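Local coordinates for protein Poly(A) ribonuclease pop2 (Schizosaccharomyces pombe, PDB 2P51) that removes the poly(A) tails of messenger RNAs as a metal-dependent 3'-exoribonuclease, the catalytic component of the CCR4-NOT complex, at residues L31-M35 / D146-L151; V57-P61 / Q74-N79. All blocks are in the same frame, centred on the assembly; numbering follows the deposited sequence.

How the contacts relate
Contacts 1 and 2 illustrate two ways of fastening chain to helix in one DEDD nuclease domain: apolar side chains packed between two helices, and one amide that ties down a loop. Contact 2 is nested along the chain inside the loop closed by contact 1, yet their centres lie 28 Å apart and their nearest atoms about 16 Å. The active site, where Asp51, Glu53, Asp172 and Asp241 hold two magnesium ions, is touched by neither. From the side chain of Asp172 it is about 11 Å to that of Phe147 in contact 1 and about 11 Å to that of Val57 in contact 2; a magnesium ion lies about 12 Å from the side chain of Val57.

Contact 1. Residues L31-M35 / D146-L151; sequences LQQEM and DFAELL
Apolar helix-helix packing joins Leu31, Gln32 and Met35 on helix 31-41 to Asp146, Phe147 and Leu150 on helix 144-152, near the edge of the fold where strand 23-26 ends the sheet. The short axes approach to 10.7 Å with their N-to-C directions 25° apart, a nearly parallel pairing wide enough for side chains to fill the gap. Leu150 supplies much of that filling. Its CD1 meets Leu31 tip to tip, 3.6 Å from Leu31 CG, and also lies against the CG of Met35, at 3.8 Å. On the exposed side Gln32, bent at chi2 (85°), crosses Leu150 at about a right angle and lays OE1 3.2 Å from its CD2. Deeper in, the sheet of this RNase H-like DEDD fold forms the floor: Phe108 of strand 105-109 touches Leu31, Met35 and Phe147. Leu31 CD1 reaches the edge of the Phe147 ring near its plane, 4.2 Å from CD1 of that ring. Met35 adds an oblique Met-aromatic contact, its SD 5.4 Å from the centroid of the Phe147 ring. Bends at chi2 and chi3 swing the methionine methyl back toward helix 144-152, where Met35 CE comes 3.9 Å from Leu150 O.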
loop_
_atom_site.group_PDB
_atom_site.type_symbol
_atom_site.label_atom_id
_atom_site.label_comp_id
_atom_site.label_asym_id
_atom_site.label_seq_id
_atom_site.Cartn_x
_atom_site.Cartn_y
_atom_site.Cartn_z
ATOM N N LEU A 31 12.648 -10.628 8.544
ATOM C CA LEU A 31 11.859 -9.425 8.913
ATOM C C LEU A 31 12.651 -8.392 9.674
ATOM O O LEU A 31 12.652 -7.188 9.341
ATOM C CB LEU A 31 10.635 -9.848 9.735
ATOM C CG LEU A 31 9.790 -8.670 10.273
ATOM C CD1 LEU A 31 9.187 -7.852 9.142
ATOM C CD2 LEU A 31 8.734 -9.239 11.213
ATOM N N GLN A 32 13.340 -8.868 10.704
ATOM C CA GLN A 32 14.006 -7.862 11.547
ATOM C C GLN A 32 15.145 -7.160 10.823
ATOM O O GLN A 32 15.357 -5.940 10.902
ATOM C CB GLN A 32 14.502 -8.528 12.845
ATOM C CG GLN A 32 15.139 -7.528 13.774
ATOM C CD GLN A 32 14.170 -6.788 14.670
ATOM O OE1 GLN A 32 13.684 -5.703 14.308
ATOM N NE2 GLN A 32 13.906 -7.364 15.840
ATOM N N GLN A 33 15.934 -7.927 10.064
ATOM C CA GLN A 33 17.049 -7.362 9.298
ATOM C C GLN A 33 16.584 -6.319 8.292
ATOM O O GLN A 33 17.132 -5.242 8.080
ATOM C CB GLN A 33 17.757 -8.546 8.607
ATOM C CG GLN A 33 18.927 -8.272 7.732
ATOM C CD GLN A 33 19.566 -9.514 7.114
ATOM O OE1 GLN A 33 19.053 -10.138 6.172
ATOM N NE2 GLN A 33 20.722 -9.869 7.678
ATOM N N GLU A 34 15.483 -6.691 7.601
ATOM C CA GLU A 34 15.031 -5.780 6.554
ATOM C C GLU A 34 14.428 -4.530 7.181
ATOM O O GLU A 34 14.632 -3.423 6.659
ATOM C CB GLU A 34 14.056 -6.516 5.615
ATOM C CG GLU A 34 14.773 -7.623 4.828
ATOM C CD GLU A 34 15.895 -7.087 3.946
ATOM O OE1 GLU A 34 15.811 -5.963 3.341
ATOM O OE2 GLU A 34 16.912 -7.812 3.859
ATOM N N MET A 35 13.662 -4.695 8.289
ATOM C CA MET A 35 13.161 -3.473 8.947
ATOM C C MET A 35 14.325 -2.623 9.437
ATOM O O MET A 35 14.241 -1.387 9.368
ATOM C CB MET A 35 12.212 -3.823 10.106
ATOM C CG MET A 35 10.881 -4.410 9.622
ATOM S SD MET A 35 9.966 -3.257 8.538
ATOM C CE MET A 35 9.887 -1.880 9.617
ATOM N N ASP A 146 3.804 -9.153 14.107
ATOM C CA ASP A 146 5.261 -8.966 14.219
ATOM C C ASP A 146 5.697 -7.781 13.363
ATOM O O ASP A 146 6.506 -6.942 13.753
ATOM C CB ASP A 146 5.968 -10.243 13.807
ATOM C CG ASP A 146 5.776 -11.406 14.762
ATOM O OD1 ASP A 146 5.356 -11.204 15.938
ATOM O OD2 ASP A 146 6.071 -12.547 14.322
ATOM N N PHE A 147 5.161 -7.721 12.153
ATOM C CA PHE A 147 5.464 -6.593 11.267
ATOM C C PHE A 147 4.996 -5.310 11.865
ATOM O O PHE A 147 5.664 -4.271 11.848
ATOM C CB PHE A 147 4.718 -6.843 9.946
ATOM C CG PHE A 147 4.757 -5.662 8.986
ATOM C CD1 PHE A 147 5.894 -5.359 8.260
ATOM C CD2 PHE A 147 3.620 -4.870 8.819
ATOM C CE1 PHE A 147 5.859 -4.287 7.391
ATOM C CE2 PHE A 147 3.602 -3.783 7.959
ATOM C CZ PHE A 147 4.736 -3.467 7.221
ATOM N N ALA A 148 3.792 -5.347 12.411
ATOM C CA ALA A 148 3.219 -4.094 12.915
ATOM C C ALA A 148 4.013 -3.514 14.074
ATOM O O ALA A 148 4.246 -2.292 14.120
ATOM C CB ALA A 148 1.767 -4.407 13.279
ATOM N N GLU A 149 4.459 -4.334 15.031
ATOM C CA GLU A 149 5.308 -3.832 16.094
ATOM C C GLU A 149 6.527 -3.095 15.540
ATOM O O GLU A 149 6.876 -2.010 16.017
ATOM C CB GLU A 149 5.815 -5.024 16.898
ATOM C CG GLU A 149 5.417 -4.964 18.346
ATOM C CD GLU A 149 5.756 -6.275 19.020
ATOM O OE1 GLU A 149 6.898 -6.727 18.780
ATOM O OE2 GLU A 149 4.864 -6.768 19.738
ATOM N N LEU A 150 7.173 -3.677 14.537
ATOM C CA LEU A 150 8.358 -3.058 13.936
ATOM C C LEU A 150 8.004 -1.792 13.175
ATOM O O LEU A 150 8.725 -0.792 13.217
ATOM C CB LEU A 150 9.078 -4.073 13.032
ATOM C CG LEU A 150 9.706 -5.257 13.811
ATOM C CD1 LEU A 150 10.372 -6.245 12.861
ATOM C CD2 LEU A 150 10.705 -4.795 14.858
ATOM N N LEU A 151 6.888 -1.832 12.433
ATOM C CA LEU A 151 6.511 -0.669 11.640
ATOM C C LEU A 151 6.208 0.520 12.540
ATOM O O LEU A 151 6.639 1.634 12.284
ATOM C CB LEU A 151 5.291 -0.970 10.766
ATOM C CG LEU A 151 4.851 0.209 9.873
ATOM C CD1 LEU A 151 5.950 0.564 8.868
ATOM C CD2 LEU A 151 3.530 -0.095 9.169
#

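Contact 2. Residues V57-P61 / Q74-N79; sequences VVARP and QTLRAN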
loop_
_atom_site.group_PDB
_atom_site.type_symbol
_atom_site.label_atom_id
_atom_site.label_comp_id
_atom_site.label_asym_id
_atom_site.label_seq_id
_atom_site.Cartn_x
_atom_site.Cartn_y
_atom_site.Cartn_z
ATOM N N VAL A 57 -12.403 -9.192 -2.733
ATOM C CA VAL A 57 -13.662 -8.914 -2.061
ATOM C C VAL A 57 -14.546 -10.163 -2.165
ATOM O O VAL A 57 -14.765 -10.671 -3.301
ATOM C CB VAL A 57 -14.356 -7.718 -2.726
ATOM C CG1 VAL A 57 -15.775 -7.462 -2.208
ATOM C CG2 VAL A 57 -13.447 -6.503 -2.485
ATOM N N VAL A 58 -15.066 -10.645 -1.048
ATOM C CA VAL A 58 -15.895 -11.855 -1.125
ATOM C C VAL A 58 -17.358 -11.497 -0.915
ATOM O O VAL A 58 -18.259 -12.231 -1.285
ATOM C CB VAL A 58 -15.509 -12.937 -0.116
ATOM C CG1 VAL A 58 -14.062 -13.364 -0.374
ATOM C CG2 VAL A 58 -15.705 -12.475 1.324
ATOM N N ALA A 59 -17.624 -10.340 -0.307
ATOM C CA ALA A 59 -19.022 -9.994 -0.168
ATOM C C ALA A 59 -19.302 -8.502 -0.140
ATOM O O ALA A 59 -18.450 -7.667 0.146
ATOM C CB ALA A 59 -19.569 -10.618 1.118
ATOM N N ARG A 60 -20.577 -8.220 -0.430
ATOM C CA ARG A 60 -21.117 -6.888 -0.343
ATOM C C ARG A 60 -22.105 -6.834 0.817
ATOM O O ARG A 60 -22.971 -7.721 0.883
ATOM C CB ARG A 60 -21.838 -6.561 -1.662
ATOM C CG ARG A 60 -20.869 -6.407 -2.838
ATOM C CD ARG A 60 -20.405 -4.961 -2.888
ATOM N NE ARG A 60 -19.674 -4.844 -4.161
ATOM C CZ ARG A 60 -18.858 -3.835 -4.387
ATOM N NH1 ARG A 60 -18.679 -2.893 -3.464
ATOM N NH2 ARG A 60 -18.200 -3.741 -5.534
ATOM N N PRO A 61 -22.015 -5.873 1.724
ATOM C CA PRO A 61 -22.961 -5.784 2.831
ATOM C C PRO A 61 -24.347 -5.394 2.339
ATOM O O PRO A 61 -24.563 -4.727 1.325
ATOM C CB PRO A 61 -22.395 -4.666 3.695
ATOM C CG PRO A 61 -21.550 -3.864 2.761
ATOM C CD PRO A 61 -20.984 -4.821 1.765
ATOM N N GLN A 74 -18.342 0.705 4.156
ATOM C CA GLN A 74 -18.850 -0.505 4.808
ATOM C C GLN A 74 -18.472 -1.760 4.038
ATOM O O GLN A 74 -18.306 -2.818 4.670
ATOM C CB GLN A 74 -20.363 -0.397 4.963
ATOM C CG GLN A 74 -20.867 0.729 5.868
ATOM C CD GLN A 74 -20.137 0.761 7.206
ATOM O OE1 GLN A 74 -19.799 -0.274 7.776
ATOM N NE2 GLN A 74 -19.864 1.939 7.750
ATOM N N THR A 75 -18.313 -1.704 2.717
ATOM C CA THR A 75 -17.795 -2.838 1.955
ATOM C C THR A 75 -16.354 -3.153 2.334
ATOM O O THR A 75 -15.966 -4.297 2.613
ATOM C CB THR A 75 -17.843 -2.591 0.431
ATOM O OG1 THR A 75 -19.230 -2.544 0.052
ATOM C CG2 THR A 75 -17.274 -3.750 -0.348
ATOM N N LEU A 76 -15.542 -2.094 2.344
ATOM C CA LEU A 76 -14.141 -2.234 2.720
ATOM C C LEU A 76 -14.018 -2.867 4.113
ATOM O O LEU A 76 -13.265 -3.800 4.349
ATOM C CB LEU A 76 -13.525 -0.837 2.628
ATOM C CG LEU A 76 -12.107 -0.498 3.003
ATOM C CD1 LEU A 76 -11.741 0.837 2.340
ATOM C CD2 LEU A 76 -11.871 -0.423 4.504
ATOM N N ARG A 77 -14.736 -2.291 5.079
ATOM C CA ARG A 77 -14.624 -2.724 6.470
ATOM C C ARG A 77 -14.955 -4.195 6.601
ATOM O O ARG A 77 -14.291 -4.985 7.263
ATOM C CB ARG A 77 -15.588 -1.839 7.274
ATOM C CG ARG A 77 -15.710 -2.099 8.760
ATOM C CD ARG A 77 -16.938 -1.336 9.298
ATOM N NE ARG A 77 -17.306 -1.917 10.571
ATOM C CZ ARG A 77 -18.506 -2.036 11.099
ATOM N NH1 ARG A 77 -19.568 -1.587 10.429
ATOM N NH2 ARG A 77 -18.598 -2.599 12.293
ATOM N N ALA A 78 -16.042 -4.635 5.969
ATOM C CA ALA A 78 -16.479 -6.024 6.043
ATOM C C ALA A 78 -15.392 -6.930 5.506
ATOM O O ALA A 78 -15.105 -7.987 6.070
ATOM C CB ALA A 78 -17.788 -6.223 5.279
ATOM N N ASN A 79 -14.795 -6.563 4.384
ATOM C CA ASN A 79 -13.829 -7.487 3.753
ATOM C C ASN A 79 -12.447 -7.400 4.377
ATOM O O ASN A 79 -11.820 -8.442 4.619
ATOM C CB ASN A 79 -13.769 -7.224 2.222
ATOM C CG ASN A 79 -15.047 -7.753 1.571
ATOM O OD1 ASN A 79 -15.096 -8.936 1.246
ATOM N ND2 ASN A 79 -16.070 -6.934 1.387
#
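Asn79 ties the irregular segment 57-61 to helix 69-82 by using its side-chain amide as a bridge to backbone groups, a side-chain-to-main-chain bracing of the loop that follows strand 47-53 in this DEDD nuclease. OD1 accepts twice. Val58 N approaches Asn79 OD1 from above the carbonyl plane at 2.9 Å, whereas Ala59 N lies in that plane, on a lone pair of the same OD1, at a longer 3.3 Å. On the other side of the amide, Asn79 ND2 gives one hydrogen to Ala59 O at 2.8 Å, nearly straight at 173°, and the other to Thr75 O, a turn earlier in its own helix. With four bonds the amide is fixed in rotation, and an alanine here would probably leave the Val58 and Ala59 amides and the Ala59 carbonyl without these partners, setting the loop free to shift.

Close packing continues at buried Thr75, whose OG1, hydrogen-bonded to Tyr71 O, sits 3.3 Å from Pro61 CD. Tyr171 of helix 170-181 touches both Val57 and Thr75. The loop side is looser: Val57 to Arg60 are all exposed, and Arg60 points its CB away from the helix. A bend at chi2 (-88°) brings the guanidinium end back beside the threonine, with Arg60 NH1 3.5 Å from Thr75 CG2.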